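Local coordinates for protein 2-dehydropantoate 2-reductase (Enterococcus faecium DO, PDB 5X20) that probably catalyses the NADPH-dependent reduction of ketopantoate to pantoate, the second step from 3-methyl-2-oxobutanoate to (R)-pantoate on the way to pantothenate, at residues Thr272-Ile277 and Leu301-Glu306; Ile122-Thr127 and Tyr182-Lys187; Gly16-Gln21 and Ala46-Lys51. All coordinates share one frame; numbering follows the deposited sequence.

Contact 1 (Thr272-Ile277 and Leu301-Glu306); sequences TEIDYI and LVHAKE. With NAD (nicotinamide-adenine-dinucleotide), chain G.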
loop_
_atom_site.group_PDB
_atom_site.type_symbol
_atom_site.label_atom_id
_atom_site.label_comp_id
_atom_site.label_asym_id
_atom_site.label_seq_id
_atom_site.Cartn_x
_atom_site.Cartn_y
_atom_site.Cartn_z
ATOM N N THR A 272 6.051 -6.503 11.876
ATOM C CA THR A 272 5.728 -5.177 12.383
ATOM C C THR A 272 4.691 -5.226 13.523
ATOM O O THR A 272 4.024 -6.233 13.757
ATOM C CB THR A 272 5.111 -4.287 11.288
ATOM O OG1 THR A 272 3.769 -4.727 11.021
ATOM C CG2 THR A 272 5.965 -4.351 9.998
ATOM N N GLU A 273 4.555 -4.092 14.154
ATOM C CA GLU A 273 3.595 -3.858 15.213
ATOM C C GLU A 273 2.198 -3.374 14.721
ATOM O O GLU A 273 1.394 -2.844 15.509
ATOM C CB GLU A 273 4.178 -2.794 16.105
ATOM C CG GLU A 273 5.343 -3.286 16.956
ATOM C CD GLU A 273 5.863 -2.164 17.885
ATOM O OE1 GLU A 273 6.079 -1.029 17.375
ATOM O OE2 GLU A 273 5.982 -2.426 19.112
ATOM N N ILE A 274 1.912 -3.582 13.446
ATOM C CA ILE A 274 0.702 -3.040 12.848
ATOM C C ILE A 274 -0.622 -3.433 13.566
ATOM O O ILE A 274 -1.501 -2.616 13.684
ATOM C CB ILE A 274 0.652 -3.371 11.340
ATOM C CG1 ILE A 274 -0.402 -2.516 10.623
ATOM C CG2 ILE A 274 0.358 -4.841 11.095
ATOM C CD1 ILE A 274 -0.020 -1.058 10.447
ATOM N N ASP A 275 -0.723 -4.660 14.052
ATOM C CA ASP A 275 -1.937 -5.097 14.755
ATOM C C ASP A 275 -2.219 -4.307 16.024
ATOM O O ASP A 275 -3.325 -4.324 16.498
ATOM C CB ASP A 275 -1.884 -6.608 15.083
ATOM C CG ASP A 275 -1.886 -7.430 13.856
ATOM O OD1 ASP A 275 -2.573 -7.080 12.886
ATOM O OD2 ASP A 275 -1.196 -8.443 13.793
ATOM N N TYR A 276 -1.184 -3.685 16.574
ATOM C CA TYR A 276 -1.313 -2.935 17.796
ATOM C C TYR A 276 -1.540 -1.448 17.561
ATOM O O TYR A 276 -1.647 -0.665 18.522
ATOM C CB TYR A 276 -0.065 -3.121 18.630
ATOM C CG TYR A 276 0.121 -4.571 19.015
ATOM C CD1 TYR A 276 0.759 -5.444 18.155
ATOM C CD2 TYR A 276 -0.388 -5.073 20.216
ATOM C CE1 TYR A 276 0.904 -6.768 18.482
ATOM C CE2 TYR A 276 -0.224 -6.400 20.567
ATOM C CZ TYR A 276 0.422 -7.235 19.698
ATOM O OH TYR A 276 0.646 -8.537 20.021
ATOM N N ILE A 277 -1.474 -1.033 16.300
ATOM C CA ILE A 277 -1.624 0.367 15.976
ATOM C C ILE A 277 -2.923 0.507 15.171
ATOM O O ILE A 277 -3.979 0.573 15.765
ATOM C CB ILE A 277 -0.364 0.879 15.257
ATOM C CG1 ILE A 277 0.850 0.605 16.154
ATOM C CG2 ILE A 277 -0.461 2.357 15.013
ATOM C CD1 ILE A 277 2.167 0.743 15.397
ATOM N N LEU A 301 -2.647 -4.508 3.970
ATOM C CA LEU A 301 -1.512 -4.244 3.081
ATOM C C LEU A 301 -0.185 -4.549 3.756
ATOM O O LEU A 301 0.692 -5.123 3.148
ATOM C CB LEU A 301 -1.514 -2.771 2.593
ATOM C CG LEU A 301 -2.613 -2.512 1.577
ATOM C CD1 LEU A 301 -2.825 -1.016 1.403
ATOM C CD2 LEU A 301 -2.315 -3.162 0.220
ATOM N N VAL A 302 -0.023 -4.129 4.998
ATOM C CA VAL A 302 1.235 -4.368 5.689
ATOM C C VAL A 302 1.453 -5.864 5.905
ATOM O O VAL A 302 2.556 -6.363 5.713
ATOM C CB VAL A 302 1.299 -3.578 6.995
ATOM C CG1 VAL A 302 2.502 -3.984 7.856
ATOM C CG2 VAL A 302 1.417 -2.110 6.668
ATOM N N HIS A 303 0.411 -6.588 6.315
ATOM C CA HIS A 303 0.528 -8.068 6.457
ATOM C C HIS A 303 0.887 -8.691 5.120
ATOM O O HIS A 303 1.681 -9.652 5.061
ATOM C CB HIS A 303 -0.749 -8.732 7.047
ATOM C CG HIS A 303 -0.938 -8.462 8.501
ATOM N ND1 HIS A 303 0.100 -8.532 9.401
ATOM C CD2 HIS A 303 -2.031 -8.101 9.219
ATOM C CE1 HIS A 303 -0.334 -8.193 10.611
ATOM N NE2 HIS A 303 -1.628 -7.938 10.522
ATOM N N ALA A 304 0.282 -8.187 4.047
ATOM C CA ALA A 304 0.568 -8.758 2.740
ATOM C C ALA A 304 2.040 -8.498 2.399
ATOM O O ALA A 304 2.696 -9.316 1.809
ATOM C CB ALA A 304 -0.332 -8.216 1.661
ATOM N N LYS A 305 2.506 -7.327 2.735
ATOM C CA LYS A 305 3.857 -6.994 2.478
ATOM C C LYS A 305 4.812 -7.901 3.238
ATOM O O LYS A 305 5.770 -8.433 2.648
ATOM C CB LYS A 305 4.109 -5.536 2.833
ATOM C CG LYS A 305 5.497 -5.061 2.427
ATOM C CD LYS A 305 5.604 -5.025 0.911
ATOM C CE LYS A 305 7.019 -4.672 0.520
ATOM N NZ LYS A 305 7.118 -4.467 -0.939
ATOM N N GLU A 306 4.531 -8.098 4.513
ATOM C CA GLU A 306 5.270 -9.096 5.323
ATOM C C GLU A 306 5.299 -10.472 4.704
ATOM O O GLU A 306 6.364 -11.045 4.523
ATOM C CB GLU A 306 4.652 -9.254 6.693
ATOM C CG GLU A 306 4.679 -8.012 7.571
ATOM C CD GLU A 306 3.776 -8.159 8.789
ATOM O OE1 GLU A 306 2.824 -9.001 8.772
ATOM O OE2 GLU A 306 3.987 -7.401 9.770
HETATM P PA NAD G . 13.900 -3.256 18.619
HETATM O O1A NAD G . 13.321 -4.082 17.511
HETATM O O2A NAD G . 15.242 -2.549 18.445
HETATM O O5B NAD G . 14.082 -4.208 19.885
HETATM C C5B NAD G . 13.020 -5.009 20.355
HETATM C C4B NAD G . 13.513 -6.375 20.799
HETATM O O4B NAD G . 13.738 -7.108 19.618
HETATM C C3B NAD G . 14.837 -6.373 21.558
HETATM O O3B NAD G . 14.805 -7.403 22.501
HETATM C C2B NAD G . 15.837 -6.694 20.500
HETATM O O2B NAD G . 17.066 -7.258 20.936
HETATM C C1B NAD G . 15.011 -7.668 19.694
HETATM N N9A NAD G . 15.571 -7.751 18.353
HETATM C C8A NAD G . 15.894 -6.732 17.568
HETATM N N7A NAD G . 16.416 -7.183 16.424
HETATM C C5A NAD G . 16.442 -8.512 16.494
HETATM C C6A NAD G . 16.889 -9.598 15.619
HETATM N N6A NAD G . 17.417 -9.350 14.394
HETATM N N1A NAD G . 16.753 -10.831 16.106
HETATM C C2A NAD G . 16.213 -11.104 17.302
HETATM N N3A NAD G . 15.803 -10.181 18.182
HETATM C C4A NAD G . 15.894 -8.883 17.803
HETATM O O3 NAD G . 12.705 -2.263 18.962
HETATM P PN NAD G . 12.786 -0.760 19.517
HETATM O O1N NAD G . 13.035 0.105 18.275
HETATM O O2N NAD G . 13.639 -0.576 20.740
HETATM O O5D NAD G . 11.237 -0.528 19.844
HETATM C C5D NAD G . 10.730 -0.869 21.128
HETATM C C4D NAD G . 9.398 -0.162 21.406
HETATM O O4D NAD G . 9.627 1.262 21.414
HETATM C C3D NAD G . 8.459 -0.454 20.252
HETATM O O3D NAD G . 7.121 -0.614 20.682
HETATM C C2D NAD G . 8.611 0.763 19.345
HETATM O O2D NAD G . 7.477 1.004 18.503
HETATM C C1D NAD G . 8.837 1.852 20.377
HETATM N N1N NAD G . 9.486 3.065 19.902
HETATM C C2N NAD G . 10.607 2.956 19.151
HETATM C C3N NAD G . 11.224 4.122 18.667
HETATM C C7N NAD G . 12.514 4.098 17.876
HETATM O O7N NAD G . 12.990 5.161 17.500
HETATM N N7N NAD G . 13.224 2.977 17.717
HETATM C C4N NAD G . 10.678 5.365 19.042
HETATM C C5N NAD G . 9.534 5.424 19.889
HETATM C C6N NAD G . 8.962 4.273 20.340
HETATM O O HOH W 1 2.722 -8.081 11.909
#

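Contact 2 (Ile122-Thr127 and Tyr182-Lys187); sequences IYIGNT and YSIYRK. With AOT (2-oxidanylidene-2-phenylazanyl-ethanoic acid), chain H; SO4 (sulfate ion), chain O.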
loop_
_atom_site.group_PDB
_atom_site.type_symbol
_atom_site.label_atom_id
_atom_site.label_comp_id
_atom_site.label_asym_id
_atom_site.label_seq_id
_atom_site.Cartn_x
_atom_site.Cartn_y
_atom_site.Cartn_z
ATOM N N ILE A 122 1.478 -0.686 37.963
ATOM C CA ILE A 122 1.577 -0.466 36.524
ATOM C C ILE A 122 1.568 1.004 36.196
ATOM O O ILE A 122 0.667 1.715 36.594
ATOM C CB ILE A 122 0.435 -1.152 35.742
ATOM C CG1 ILE A 122 0.454 -2.666 36.026
ATOM C CG2 ILE A 122 0.647 -0.949 34.247
ATOM C CD1 ILE A 122 -0.690 -3.450 35.404
ATOM N N TYR A 123 2.567 1.400 35.416
ATOM C CA TYR A 123 2.671 2.719 34.846
ATOM C C TYR A 123 2.790 2.592 33.325
ATOM O O TYR A 123 3.472 1.706 32.835
ATOM C CB TYR A 123 3.914 3.397 35.416
ATOM C CG TYR A 123 3.854 3.472 36.933
ATOM C CD1 TYR A 123 4.181 2.390 37.703
ATOM C CD2 TYR A 123 3.373 4.603 37.554
ATOM C CE1 TYR A 123 4.034 2.415 39.054
ATOM C CE2 TYR A 123 3.246 4.669 38.914
ATOM C CZ TYR A 123 3.554 3.560 39.665
ATOM O OH TYR A 123 3.432 3.587 41.036
ATOM N N ILE A 124 2.086 3.440 32.602
ATOM C CA ILE A 124 2.120 3.418 31.175
ATOM C C ILE A 124 2.298 4.795 30.585
ATOM O O ILE A 124 1.905 5.802 31.152
ATOM C CB ILE A 124 0.849 2.858 30.498
ATOM C CG1 ILE A 124 -0.342 3.507 31.098
ATOM C CG2 ILE A 124 0.790 1.375 30.694
ATOM C CD1 ILE A 124 -1.497 3.637 30.145
ATOM N N GLY A 125 2.837 4.780 29.373
ATOM C CA GLY A 125 3.017 5.979 28.610
ATOM C C GLY A 125 3.560 5.731 27.221
ATOM O O GLY A 125 3.470 4.631 26.695
ATOM N N ASN A 126 4.182 6.772 26.680
ATOM C CA ASN A 126 4.833 6.710 25.422
ATOM C C ASN A 126 5.999 7.672 25.432
ATOM O O ASN A 126 6.258 8.351 26.420
ATOM C CB ASN A 126 3.870 7.027 24.283
ATOM C CG ASN A 126 3.219 8.376 24.417
ATOM O OD1 ASN A 126 3.834 9.328 24.775
ATOM N ND2 ASN A 126 1.972 8.441 24.154
ATOM N N THR A 127 6.751 7.667 24.349
ATOM C CA THR A 127 7.949 8.418 24.298
ATOM C C THR A 127 8.157 8.973 22.900
ATOM O O THR A 127 7.729 8.386 21.917
ATOM C CB THR A 127 9.146 7.549 24.725
ATOM O OG1 THR A 127 10.328 8.342 24.738
ATOM C CG2 THR A 127 9.351 6.358 23.787
ATOM N N TYR A 182 -5.366 9.799 26.283
ATOM C CA TYR A 182 -5.389 10.817 25.211
ATOM C C TYR A 182 -4.028 10.870 24.563
ATOM O O TYR A 182 -3.877 10.780 23.336
ATOM C CB TYR A 182 -5.719 12.203 25.796
ATOM C CG TYR A 182 -5.871 13.258 24.752
ATOM C CD1 TYR A 182 -4.748 13.833 24.136
ATOM C CD2 TYR A 182 -7.129 13.685 24.354
ATOM C CE1 TYR A 182 -4.886 14.785 23.145
ATOM C CE2 TYR A 182 -7.283 14.675 23.378
ATOM C CZ TYR A 182 -6.177 15.197 22.753
ATOM O OH TYR A 182 -6.356 16.126 21.770
ATOM N N SER A 183 -3.019 10.954 25.395
ATOM C CA SER A 183 -1.657 11.005 24.903
ATOM C C SER A 183 -1.224 9.751 24.090
ATOM O O SER A 183 -0.539 9.862 23.096
ATOM C CB SER A 183 -0.742 11.200 26.088
ATOM O OG SER A 183 0.581 11.143 25.606
ATOM N N ILE A 184 -1.653 8.558 24.509
ATOM C CA ILE A 184 -1.351 7.309 23.784
ATOM C C ILE A 184 -2.066 7.285 22.435
ATOM O O ILE A 184 -1.489 6.950 21.451
ATOM C CB ILE A 184 -1.664 6.067 24.671
ATOM C CG1 ILE A 184 -0.537 5.910 25.676
ATOM C CG2 ILE A 184 -1.777 4.797 23.848
ATOM C CD1 ILE A 184 -0.894 5.176 26.962
ATOM N N TYR A 185 -3.309 7.696 22.399
ATOM C CA TYR A 185 -4.022 7.731 21.131
ATOM C C TYR A 185 -3.416 8.712 20.162
ATOM O O TYR A 185 -3.374 8.466 18.956
ATOM C CB TYR A 185 -5.503 8.129 21.354
ATOM C CG TYR A 185 -6.397 6.921 21.500
ATOM C CD1 TYR A 185 -6.650 6.108 20.419
ATOM C CD2 TYR A 185 -6.990 6.595 22.734
ATOM C CE1 TYR A 185 -7.487 5.016 20.524
ATOM C CE2 TYR A 185 -7.829 5.497 22.865
ATOM C CZ TYR A 185 -8.053 4.694 21.753
ATOM O OH TYR A 185 -8.903 3.642 21.817
ATOM N N ARG A 186 -2.960 9.850 20.698
ATOM C CA ARG A 186 -2.442 10.885 19.866
ATOM C C ARG A 186 -1.159 10.426 19.207
ATOM O O ARG A 186 -0.929 10.672 18.023
ATOM C CB ARG A 186 -2.247 12.163 20.690
ATOM C CG ARG A 186 -1.545 13.283 19.951
ATOM C CD ARG A 186 -1.676 14.545 20.786
ATOM N NE ARG A 186 -1.013 15.706 20.188
ATOM C CZ ARG A 186 0.273 16.020 20.391
ATOM N NH1 ARG A 186 1.043 15.269 21.144
ATOM N NH2 ARG A 186 0.800 17.108 19.806
ATOM N N LYS A 187 -0.292 9.806 19.996
ATOM C CA LYS A 187 0.948 9.285 19.455
ATOM C C LYS A 187 0.643 8.098 18.515
ATOM O O LYS A 187 1.315 7.917 17.495
ATOM C CB LYS A 187 1.884 8.929 20.594
ATOM C CG LYS A 187 3.093 8.106 20.218
ATOM C CD LYS A 187 4.270 8.811 19.659
ATOM C CE LYS A 187 5.482 7.947 20.006
ATOM N NZ LYS A 187 6.245 7.502 18.852
HETATM C C1 AOT H . 8.551 8.629 16.213
HETATM N N1 AOT H . 8.669 7.412 15.744
HETATM O O1 AOT H . 7.549 6.388 17.356
HETATM C C2 AOT H . 7.696 9.496 15.572
HETATM O O2 AOT H . 9.007 5.269 14.546
HETATM O O3 AOT H . 8.067 4.065 15.916
HETATM C C8 AOT H . 8.443 5.165 15.581
HETATM C C7 AOT H . 8.185 6.373 16.346
HETATM C C4 AOT H . 7.573 10.785 16.032
HETATM C C6 AOT H . 8.297 11.234 17.116
HETATM C C5 AOT H . 9.128 10.359 17.747
HETATM C C3 AOT H . 9.265 9.067 17.308
HETATM S S SO4 O . 4.613 16.819 21.424
HETATM O O1 SO4 O . 5.681 16.846 20.378
HETATM O O2 SO4 O . 5.213 17.242 22.715
HETATM O O3 SO4 O . 3.500 17.690 20.976
HETATM O O4 SO4 O . 4.109 15.420 21.581
#

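Contact 3 (Gly16-Gln21 and Ala46-Lys51); sequences GLMLHQ and ANFNGK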
loop_
_atom_site.group_PDB
_atom_site.type_symbol
_atom_site.label_atom_id
_atom_site.label_comp_id
_atom_site.label_asym_id
_atom_site.label_seq_id
_atom_site.Cartn_x
_atom_site.Cartn_y
_atom_site.Cartn_z
ATOM N N GLY A 16 18.611 2.302 29.129
ATOM C CA GLY A 16 19.578 1.651 29.978
ATOM C C GLY A 16 20.889 2.424 30.073
ATOM O O GLY A 16 21.425 2.616 31.153
ATOM N N LEU A 17 21.382 2.838 28.919
ATOM C CA LEU A 17 22.601 3.605 28.841
ATOM C C LEU A 17 22.460 4.900 29.647
ATOM O O LEU A 17 23.284 5.189 30.516
ATOM C CB LEU A 17 22.852 3.981 27.383
ATOM C CG LEU A 17 24.044 3.394 26.630
ATOM C CD1 LEU A 17 24.499 4.391 25.575
ATOM C CD2 LEU A 17 25.186 3.055 27.575
ATOM N N MET A 18 21.424 5.685 29.344
ATOM C CA MET A 18 21.199 6.959 30.031
ATOM C C MET A 18 20.976 6.769 31.511
ATOM O O MET A 18 21.545 7.513 32.305
ATOM C CB MET A 18 20.037 7.726 29.397
ATOM C CG MET A 18 20.403 8.229 28.025
ATOM S SD MET A 18 19.059 8.858 26.987
ATOM C CE MET A 18 18.834 10.472 27.693
ATOM N N LEU A 19 20.220 5.743 31.900
ATOM C CA LEU A 19 20.015 5.497 33.313
ATOM C C LEU A 19 21.310 5.057 34.018
ATOM O O LEU A 19 21.576 5.445 35.168
ATOM C CB LEU A 19 18.924 4.478 33.542
ATOM C CG LEU A 19 17.532 5.019 33.252
ATOM C CD1 LEU A 19 16.572 3.849 33.014
ATOM C CD2 LEU A 19 17.003 5.928 34.356
ATOM N N HIS A 20 22.136 4.293 33.317
ATOM C CA HIS A 20 23.428 3.861 33.846
ATOM C C HIS A 20 24.412 5.038 33.976
ATOM O O HIS A 20 25.116 5.146 34.966
ATOM C CB HIS A 20 23.999 2.758 32.958
ATOM C CG HIS A 20 25.427 2.404 33.234
ATOM N ND1 HIS A 20 25.784 1.460 34.181
ATOM C CD2 HIS A 20 26.581 2.816 32.650
ATOM C CE1 HIS A 20 27.099 1.317 34.176
ATOM N NE2 HIS A 20 27.604 2.136 33.264
ATOM N N GLN A 21 24.442 5.928 32.996
ATOM C CA GLN A 21 25.367 7.063 33.031
ATOM C C GLN A 21 25.084 8.019 34.180
ATOM O O GLN A 21 25.934 8.812 34.525
ATOM C CB GLN A 21 25.354 7.833 31.713
ATOM C CG GLN A 21 26.146 7.105 30.640
ATOM C CD GLN A 21 26.061 7.720 29.254
ATOM O OE1 GLN A 21 25.235 8.606 28.989
ATOM N NE2 GLN A 21 26.920 7.241 28.348
ATOM N N ALA A 46 27.608 2.242 21.418
ATOM C CA ALA A 46 26.676 3.228 20.909
ATOM C C ALA A 46 27.399 4.348 20.173
ATOM O O ALA A 46 28.405 4.856 20.636
ATOM C CB ALA A 46 25.853 3.806 22.043
ATOM N N ASN A 47 26.871 4.714 19.019
ATOM C CA ASN A 47 27.129 6.022 18.501
ATOM C C ASN A 47 26.132 6.905 19.224
ATOM O O ASN A 47 24.956 6.940 18.872
ATOM C CB ASN A 47 26.955 6.080 16.990
ATOM C CG ASN A 47 27.247 7.454 16.420
ATOM O OD1 ASN A 47 27.427 8.435 17.148
ATOM N ND2 ASN A 47 27.246 7.540 15.116
ATOM N N PHE A 48 26.601 7.592 20.258
ATOM C CA PHE A 48 25.729 8.419 21.075
ATOM C C PHE A 48 25.943 9.898 20.784
ATOM O O PHE A 48 26.893 10.513 21.267
ATOM C CB PHE A 48 25.964 8.118 22.567
ATOM C CG PHE A 48 24.836 8.544 23.482
ATOM C CD1 PHE A 48 23.838 9.403 23.048
ATOM C CD2 PHE A 48 24.790 8.084 24.792
ATOM C CE1 PHE A 48 22.816 9.787 23.902
ATOM C CE2 PHE A 48 23.773 8.465 25.648
ATOM C CZ PHE A 48 22.783 9.319 25.203
ATOM N N ASN A 49 25.045 10.458 19.982
ATOM C CA ASN A 49 25.141 11.844 19.537
ATOM C C ASN A 49 26.455 12.155 18.846
ATOM O O ASN A 49 26.883 13.281 18.860
ATOM C CB ASN A 49 24.891 12.778 20.702
ATOM C CG ASN A 49 23.475 12.609 21.239
ATOM O OD1 ASN A 49 22.533 12.439 20.477
ATOM N ND2 ASN A 49 23.323 12.599 22.543
ATOM N N GLY A 50 27.040 11.163 18.179
ATOM C CA GLY A 50 28.270 11.331 17.386
ATOM C C GLY A 50 29.461 10.675 17.996
ATOM O O GLY A 50 30.467 10.440 17.317
ATOM N N LYS A 51 29.371 10.409 19.302
ATOM C CA LYS A 51 30.524 9.919 20.055
ATOM C C LYS A 51 30.421 8.457 20.306
ATOM O O LYS A 51 29.406 8.008 20.775
ATOM C CB LYS A 51 30.653 10.635 21.399
ATOM C CG LYS A 51 31.246 12.028 21.239
ATOM C CD LYS A 51 32.694 11.990 21.763
ATOM C CE LYS A 51 32.661 12.299 23.258
ATOM N NZ LYS A 51 33.674 11.536 24.015
#

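Contact 1 (Thr272-Ile277 and Leu301-Glu306)
I274 rests its CG2 methyl obliquely against the imidazole of H303, 3.5 Å from CE1, while V302 CG1 packs beside the same methyl. Both ring nitrogens of H303 meet carboxylates: ND1 gives an almost straight bond to E306 OE1 (2.8 Å, 171°), close to the ring plane, and NE2 donates to D275 OD1 at 2.7 Å, although the position of that oxygen is less certain. The E306 bond restrains the ring's rotation; the D275 bond would add to this if its oxygen is rightly placed. E306 OE2 accepts from T272 N (3.1 Å, 167°) and from T272 OG1 (3.0 Å), the two donors arriving from opposite faces of the carboxylate plane. A water adds a third bond to OE2 and also donates to T272 O. With chi1 at 73°, T272 OG1 additionally accepts from I274 N at 3.3 Å, an ST turn beside the short 3-10 segment that includes I274. The contact joins helix 293-308 to the loop between helices 260-267 and 278-288, in the C-terminal helical domain. On that loop E273 turns from the helix toward NAD, taking the ribose hydroxyl O2D on OE1 and O3D on OE2, each at 2.7 Å. T213 of the second subunit also packs on H303.

Contact 2 (Ile122-Thr127 and Tyr182-Lys187)
Apolar contact comes first from I124 and I184, whose side chains cross at about a right angle and meet end methyl to end methyl, CD1 to CD1, at 3.6 Å. The same I184 CD1 also approaches the CA of G125.

The hydrogen bonds centre on the amide of N126. A chi1 of 57° places its CG between the backbone N and carbonyl carbon, and ND2 then reaches the helix at S183. From there it makes two weak bonds, to S183 O at 3.1 Å, where the N-H angle is only 124°, and to S183 OG at 3.4 Å. S183 O also accepts from K187 N in the helix, and S183 OG has a further weak bond with E148.

These pairs join strand 122-127, in the large mixed sheet of the Rossmann-type domain, to helix 180-201 of the C-terminal domain; the axes of the short segments come within 8.0 Å, their N-to-C directions 34° apart. T127 and K187 both touch NAD, which places this end of the contact at the cofactor site.

Close polar-to-carbon approaches follow the lysine. K187 runs past N126 in the opposite direction, CB 3.6 Å from ND2. Weak bonds link K187 NZ to N105 and N191, both of which also bond the bound phenyloxamate; the model sets NZ too near that ligand for their direct contact to be trusted.

Among ionic contacts, R186 does not touch the strand; its guanidinium edge meets a sulfate, probably from the crystallisation liquor, NH2 to O3 3.0 Å, and NH2 also pairs with E240.

Contact 3 (Gly16-Gln21 and Ala46-Lys51)
The backbone N of Q21 bonds to the O of L17 at 2.8 Å, a regular helical turn that brings both side chains to the face of helix 10-21 met by F48. No hydrogen bond crosses between the segments; the phenyl ring carries the contact. Its chi1 of -160° sets CG nearly opposite the backbone N and sends the ring toward the helix, where three side chains receive it. L17 slides past it in the opposite direction, CD1 lying 3.8 Å from F48 CD2, and that same CD1 methyl is 3.8 Å from A46 CB, so a single leucine branch spans two alternate strand residues. The M18 and F48 side chains cross at about a right angle: M18 CG sits at the ring edge, 3.8 Å from CZ, and SD stands 5.4 Å from the ring centroid, 70° off the normal, an oblique Met-aromatic contact. The Q21 amide is almost parallel to the phenyl plane, 9° apart, with OE1 near CE2, though this glutamine is poorly ordered. F48 opens a type I' turn that ends at K51, with both F48-K51 backbone bonds made, in the tight hairpin of strands 44-48 and 51-55. V53 and L141 of the small four-stranded sheet also touch F48. With no hydrogen bond between the segments, the contact rests on apolar and sulfur-aromatic packing, which is less directional than hydrogen bonding.

Along the chain the contacts follow in the order 3, 2, 1, each closing before the next opens. Contact 3 belongs wholly to the N-terminal Rossmann-type domain, joining helix 10-21 to the small sheet. Contact 2 crosses between domains, from a strand of the large sheet to helix 180-201, and contact 1 lies within the C-terminal helical domain. Centres of contacts 3 and 2 are about 24 Å apart, those of 2 and 1 about 21 Å, and those of 1 and 3, on opposite sides of the chain's centre, about 31 Å. Contacts 1 and 2 both border the cleft: E273 binds NAD from one domain, while K187 and T127 touch it at the domain junction.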